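Local coordinates for protein beta-L-arabinobiosidase (Bacteroides thetaiotaomicron, PDB 5MQR) that hydrolyses arabinose-containing glycans of plant pectin as a multidomain glycosidase, and may also act as a sialidase, at residues K749-R761 and I822-M836. Residues are numbered along the deposited sequence; the frame is centred on the assembly and turned at random.
Sequences KFSSWNADAVLAR and INSYMYGNAKALSIM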
loop_
_atom_site.group_PDB
_atom_site.type_symbol
_atom_site.label_atom_id
_atom_site.label_comp_id
_atom_site.label_asym_id
_atom_site.label_seq_id
_atom_site.Cartn_x
_atom_site.Cartn_y
_atom_site.Cartn_z
ATOM N N LYS A 749 6.783 -48.191 6.902
ATOM C CA LYS A 749 6.718 -48.537 5.486
ATOM C C LYS A 749 7.322 -47.483 4.566
ATOM O O LYS A 749 7.503 -47.755 3.392
ATOM C CB LYS A 749 5.263 -48.816 5.050
ATOM C CG LYS A 749 4.583 -49.996 5.749
ATOM C CD LYS A 749 5.246 -51.313 5.394
ATOM C CE LYS A 749 4.516 -52.488 6.025
ATOM N NZ LYS A 749 5.432 -53.667 6.086
ATOM N N PHE A 750 7.613 -46.292 5.086
ATOM C CA PHE A 750 8.192 -45.233 4.273
ATOM C C PHE A 750 9.254 -44.435 5.012
ATOM O O PHE A 750 9.109 -44.135 6.210
ATOM C CB PHE A 750 7.103 -44.284 3.758
ATOM C CG PHE A 750 6.140 -44.930 2.804
ATOM C CD1 PHE A 750 6.492 -45.134 1.475
ATOM C CD2 PHE A 750 4.901 -45.369 3.236
ATOM C CE1 PHE A 750 5.616 -45.751 0.586
ATOM C CE2 PHE A 750 4.018 -45.974 2.354
ATOM C CZ PHE A 750 4.376 -46.172 1.030
ATOM N N SER A 751 10.319 -44.101 4.280
ATOM C CA SER A 751 11.368 -43.251 4.784
ATOM C C SER A 751 10.765 -41.962 5.326
ATOM O O SER A 751 9.681 -41.535 4.906
ATOM C CB SER A 751 12.376 -42.915 3.685
ATOM O OG SER A 751 12.948 -44.078 3.114
ATOM N N SER A 752 11.488 -41.356 6.265
ATOM C CA SER A 752 10.994 -40.190 7.005
ATOM C C SER A 752 12.020 -39.066 7.117
ATOM O O SER A 752 13.174 -39.320 7.512
ATOM C CB SER A 752 10.585 -40.619 8.418
ATOM O OG SER A 752 10.282 -39.484 9.203
ATOM N N TRP A 753 11.584 -37.840 6.796
ATOM C CA TRP A 753 12.284 -36.617 7.224
ATOM C C TRP A 753 11.453 -35.826 8.212
ATOM O O TRP A 753 11.562 -34.614 8.307
ATOM C CB TRP A 753 12.786 -35.766 6.048
ATOM C CG TRP A 753 11.816 -35.010 5.188
ATOM C CD1 TRP A 753 11.451 -33.731 5.340
ATOM C CD2 TRP A 753 11.160 -35.471 3.998
ATOM N NE1 TRP A 753 10.593 -33.351 4.354
ATOM C CE2 TRP A 753 10.406 -34.400 3.502
ATOM C CE3 TRP A 753 11.154 -36.674 3.297
ATOM C CZ2 TRP A 753 9.631 -34.497 2.350
ATOM C CZ3 TRP A 753 10.385 -36.771 2.145
ATOM C CH2 TRP A 753 9.627 -35.695 1.689
ATOM N N ASN A 754 10.701 -36.530 9.048
ATOM C CA ASN A 754 9.695 -35.870 9.876
ATOM C C ASN A 754 10.214 -35.039 11.024
ATOM O O ASN A 754 9.538 -34.083 11.422
ATOM C CB ASN A 754 8.679 -36.872 10.392
ATOM C CG ASN A 754 7.839 -37.453 9.281
ATOM O OD1 ASN A 754 7.685 -36.860 8.197
ATOM N ND2 ASN A 754 7.323 -38.643 9.520
ATOM N N ALA A 755 11.386 -35.375 11.556
ATOM C CA ALA A 755 11.946 -34.513 12.591
ATOM C C ALA A 755 12.348 -33.180 11.980
ATOM O O ALA A 755 12.042 -32.133 12.541
ATOM C CB ALA A 755 13.108 -35.158 13.306
ATOM N N ASP A 756 12.984 -33.209 10.812
ATOM C CA ASP A 756 13.231 -31.957 10.052
ATOM C C ASP A 756 11.957 -31.191 9.782
ATOM O O ASP A 756 11.951 -29.996 9.944
ATOM C CB ASP A 756 13.955 -32.218 8.737
ATOM C CG ASP A 756 13.977 -31.027 7.826
ATOM O OD1 ASP A 756 14.919 -30.208 7.936
ATOM O OD2 ASP A 756 13.051 -30.941 6.981
ATOM N N ALA A 757 10.898 -31.877 9.364
ATOM C CA ALA A 757 9.620 -31.226 9.088
ATOM C C ALA A 757 8.963 -30.607 10.332
ATOM O O ALA A 757 8.402 -29.530 10.237
ATOM C CB ALA A 757 8.655 -32.182 8.382
ATOM N N VAL A 758 9.036 -31.273 11.480
ATOM C CA VAL A 758 8.511 -30.710 12.722
ATOM C C VAL A 758 9.293 -29.459 13.161
ATOM O O VAL A 758 8.672 -28.475 13.584
ATOM C CB VAL A 758 8.432 -31.762 13.855
ATOM C CG1 VAL A 758 8.219 -31.107 15.221
ATOM C CG2 VAL A 758 7.304 -32.722 13.563
ATOM N N LEU A 759 10.619 -29.477 13.066
ATOM C CA LEU A 759 11.380 -28.264 13.300
ATOM C C LEU A 759 11.005 -27.156 12.262
ATOM O O LEU A 759 10.836 -25.987 12.645
ATOM C CB LEU A 759 12.878 -28.547 13.315
ATOM C CG LEU A 759 13.783 -27.340 13.592
ATOM C CD1 LEU A 759 13.483 -26.750 14.963
ATOM C CD2 LEU A 759 15.250 -27.721 13.466
ATOM N N ALA A 760 10.821 -27.522 10.986
ATOM C CA ALA A 760 10.390 -26.548 9.957
ATOM C C ALA A 760 9.049 -25.881 10.322
ATOM O O ALA A 760 8.847 -24.693 10.059
ATOM C CB ALA A 760 10.277 -27.215 8.599
ATOM N N ARG A 761 8.141 -26.658 10.924
ATOM C CA ARG A 761 6.880 -26.115 11.379
ATOM C C ARG A 761 7.118 -25.095 12.459
ATOM O O ARG A 761 6.568 -24.006 12.385
ATOM C CB ARG A 761 5.927 -27.179 11.906
ATOM C CG ARG A 761 4.506 -26.655 12.002
ATOM C CD ARG A 761 3.707 -27.337 13.072
ATOM N NE ARG A 761 2.428 -26.664 13.233
ATOM C CZ ARG A 761 1.455 -27.064 14.041
ATOM N NH1 ARG A 761 1.586 -28.146 14.779
ATOM N NH2 ARG A 761 0.330 -26.364 14.099
ATOM N N ILE A 822 17.233 -41.612 1.912
ATOM C CA ILE A 822 17.163 -41.906 3.352
ATOM C C ILE A 822 18.375 -41.350 4.108
ATOM O O ILE A 822 18.233 -40.893 5.232
ATOM C CB ILE A 822 16.918 -43.407 3.666
ATOM C CG1 ILE A 822 16.806 -43.617 5.183
ATOM C CG2 ILE A 822 18.027 -44.284 3.115
ATOM C CD1 ILE A 822 16.111 -44.897 5.606
ATOM N N ASN A 823 19.548 -41.343 3.481
ATOM C CA ASN A 823 20.737 -40.749 4.113
ATOM C C ASN A 823 20.625 -39.237 4.362
ATOM O O ASN A 823 21.025 -38.774 5.424
ATOM C CB ASN A 823 22.012 -41.099 3.352
ATOM C CG ASN A 823 22.402 -42.546 3.555
ATOM O OD1 ASN A 823 22.844 -42.913 4.652
ATOM N ND2 ASN A 823 22.181 -43.396 2.531
ATOM N N SER A 824 20.080 -38.486 3.410
ATOM C CA SER A 824 19.899 -37.063 3.598
ATOM C C SER A 824 18.793 -36.814 4.622
ATOM O O SER A 824 18.889 -35.896 5.432
ATOM C CB SER A 824 19.538 -36.393 2.272
ATOM O OG SER A 824 20.589 -36.504 1.340
ATOM N N TYR A 825 17.734 -37.622 4.551
ATOM C CA TYR A 825 16.618 -37.483 5.462
ATOM C C TYR A 825 17.093 -37.661 6.914
ATOM O O TYR A 825 16.707 -36.902 7.804
ATOM C CB TYR A 825 15.504 -38.512 5.202
ATOM C CG TYR A 825 14.812 -38.535 3.855
ATOM C CD1 TYR A 825 14.905 -37.486 2.935
ATOM C CD2 TYR A 825 14.011 -39.611 3.529
ATOM C CE1 TYR A 825 14.251 -37.541 1.716
ATOM C CE2 TYR A 825 13.341 -39.674 2.325
ATOM C CZ TYR A 825 13.472 -38.650 1.412
ATOM O OH TYR A 825 12.792 -38.763 0.220
HETATM N N MSE A 826 17.922 -38.666 7.140
HETATM C CA MSE A 826 18.402 -38.968 8.486
HETATM C C MSE A 826 19.377 -37.903 8.899
HETATM O O MSE A 826 19.335 -37.472 10.059
HETATM C CB MSE A 826 18.963 -40.370 8.593
HETATM C CG MSE A 826 17.868 -41.422 8.328
HETATM SE SE MSE A 826 16.386 -41.372 9.611
HETATM C CE MSE A 826 17.304 -42.048 11.207
ATOM N N TYR A 827 20.217 -37.428 7.968
ATOM C CA TYR A 827 21.039 -36.242 8.242
ATOM C C TYR A 827 20.162 -35.091 8.761
ATOM O O TYR A 827 20.428 -34.521 9.829
ATOM C CB TYR A 827 21.824 -35.774 7.007
ATOM C CG TYR A 827 22.457 -34.435 7.230
ATOM C CD1 TYR A 827 23.634 -34.313 7.965
ATOM C CD2 TYR A 827 21.855 -33.272 6.757
ATOM C CE1 TYR A 827 24.213 -33.069 8.206
ATOM C CE2 TYR A 827 22.428 -32.028 6.990
ATOM C CZ TYR A 827 23.601 -31.929 7.711
ATOM O OH TYR A 827 24.146 -30.692 7.934
ATOM N N GLY A 828 19.131 -34.759 7.985
ATOM C CA GLY A 828 18.169 -33.719 8.330
ATOM C C GLY A 828 17.493 -33.918 9.677
ATOM O O GLY A 828 17.365 -32.958 10.454
ATOM N N ASN A 829 17.080 -35.156 9.965
ATOM C CA ASN A 829 16.398 -35.464 11.235
ATOM C C ASN A 829 17.338 -35.314 12.409
ATOM O O ASN A 829 16.977 -34.736 13.435
ATOM C CB ASN A 829 15.824 -36.876 11.249
ATOM C CG ASN A 829 14.682 -37.060 10.283
ATOM O OD1 ASN A 829 13.935 -36.126 9.983
ATOM N ND2 ASN A 829 14.530 -38.285 9.798
ATOM N N ALA A 830 18.546 -35.824 12.229
ATOM C CA ALA A 830 19.618 -35.679 13.214
ATOM C C ALA A 830 19.924 -34.213 13.480
ATOM O O ALA A 830 19.972 -33.795 14.626
ATOM C CB ALA A 830 20.867 -36.414 12.757
ATOM N N LYS A 831 20.096 -33.427 12.425
ATOM C CA LYS A 831 20.415 -32.014 12.585
ATOM C C LYS A 831 19.284 -31.308 13.339
ATOM O O LYS A 831 19.536 -30.510 14.235
ATOM C CB LYS A 831 20.609 -31.330 11.231
ATOM C CG LYS A 831 21.683 -30.253 11.227
ATOM C CD LYS A 831 21.364 -29.037 10.366
ATOM C CE LYS A 831 20.872 -29.359 8.949
ATOM N NZ LYS A 831 20.398 -28.086 8.320
ATOM N N ALA A 832 18.045 -31.626 12.973
ATOM C CA ALA A 832 16.868 -31.002 13.571
ATOM C C ALA A 832 16.722 -31.398 15.033
ATOM O O ALA A 832 16.398 -30.557 15.862
ATOM C CB ALA A 832 15.611 -31.358 12.792
ATOM N N LEU A 833 16.965 -32.668 15.345
ATOM C CA LEU A 833 16.890 -33.121 16.723
ATOM C C LEU A 833 17.998 -32.513 17.585
ATOM O O LEU A 833 17.767 -32.269 18.748
ATOM C CB LEU A 833 16.892 -34.660 16.814
ATOM C CG LEU A 833 15.518 -35.301 16.565
ATOM C CD1 LEU A 833 15.656 -36.757 16.171
ATOM C CD2 LEU A 833 14.630 -35.191 17.797
ATOM N N SER A 834 19.176 -32.254 17.016
ATOM C CA SER A 834 20.235 -31.548 17.732
ATOM C C SER A 834 19.788 -30.156 18.148
ATOM O O SER A 834 19.894 -29.780 19.319
ATOM C CB SER A 834 21.506 -31.436 16.891
ATOM O OG SER A 834 22.554 -30.863 17.656
ATOM N N ILE A 835 19.279 -29.407 17.173
ATOM C CA ILE A 835 18.681 -28.085 17.430
ATOM C C ILE A 835 17.567 -28.172 18.485
ATOM O O ILE A 835 17.542 -27.363 19.392
ATOM C CB ILE A 835 18.212 -27.404 16.128
ATOM C CG1 ILE A 835 19.430 -26.961 15.302
ATOM C CG2 ILE A 835 17.306 -26.204 16.412
ATOM C CD1 ILE A 835 19.140 -26.706 13.836
HETATM N N MSE A 836 16.699 -29.173 18.414
HETATM C CA MSE A 836 15.649 -29.342 19.438
HETATM C C MSE A 836 16.203 -29.640 20.807
HETATM O O MSE A 836 15.575 -29.316 21.803
HETATM C CB MSE A 836 14.604 -30.404 19.055
HETATM C CG MSE A 836 13.799 -29.886 17.864
HETATM SE SE MSE A 836 12.403 -31.164 17.305
HETATM C CE MSE A 836 13.241 -31.898 15.686
HETATM O O HOH W 1 17.162 -30.530 9.456
#
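The side-chain oxygen OD1 of N829 takes up two backbone N-H groups at the start of helix 754-761. D756 N reaches it at 3.2 Å along a nearly straight bond (170°), in the carbonyl plane and on a lone pair, whereas the approach of A755 N, at 3.1 Å, is bent and weak. The other arm of the same amide, N829 ND2, donates to S752 O at 2.9 Å, roughly in its own amide plane but above the plane of the S752 carbonyl. The CB of N829 does not point at the other helix; CG, set beside the backbone N (chi1 -68°), carries the amide across to it, and the grip at both ends fixes the amide's rotation. A755 and D756 are the second and third residues after the N-cap, W753, and have no acceptor four residues back within their helix; N829 supplies one from a neighbouring helix, weakly for A755. S752 OG accepts from N754 N in an ST turn and also bonds E781 of helix 768-788.

Both helices belong to the MGH1-like glycoside hydrolase domain, consistent with the (alpha/alpha)6 barrel of six-hairpin glycosidases; here their axes approach to 7.3 Å. At G828, which lacks a side chain, D756 CB comes close to the backbone O, and a water donates to both D756 OD1 and G828 O. The second carboxylate oxygen of D756 bonds Y717.

Toward the start of helix 820-839, W753 CE3 sits over the centre of one face of the Y825 ring, 3.6 Å from CZ, the two ring planes inclined at 45°. S751 CB meets the edge of that ring in its plane, 3.6 Å from Y825 CE2.

Farther along, L759 CD2 rests on A832 CB at 3.7 Å and touches I835 CG2, the L759 and I835 side chains crossing at about a right angle. The selenomethionine M836, bent near its end, lays its CE methyl against A755 O (3.4 Å) and beside the CB atoms of A755 and L759.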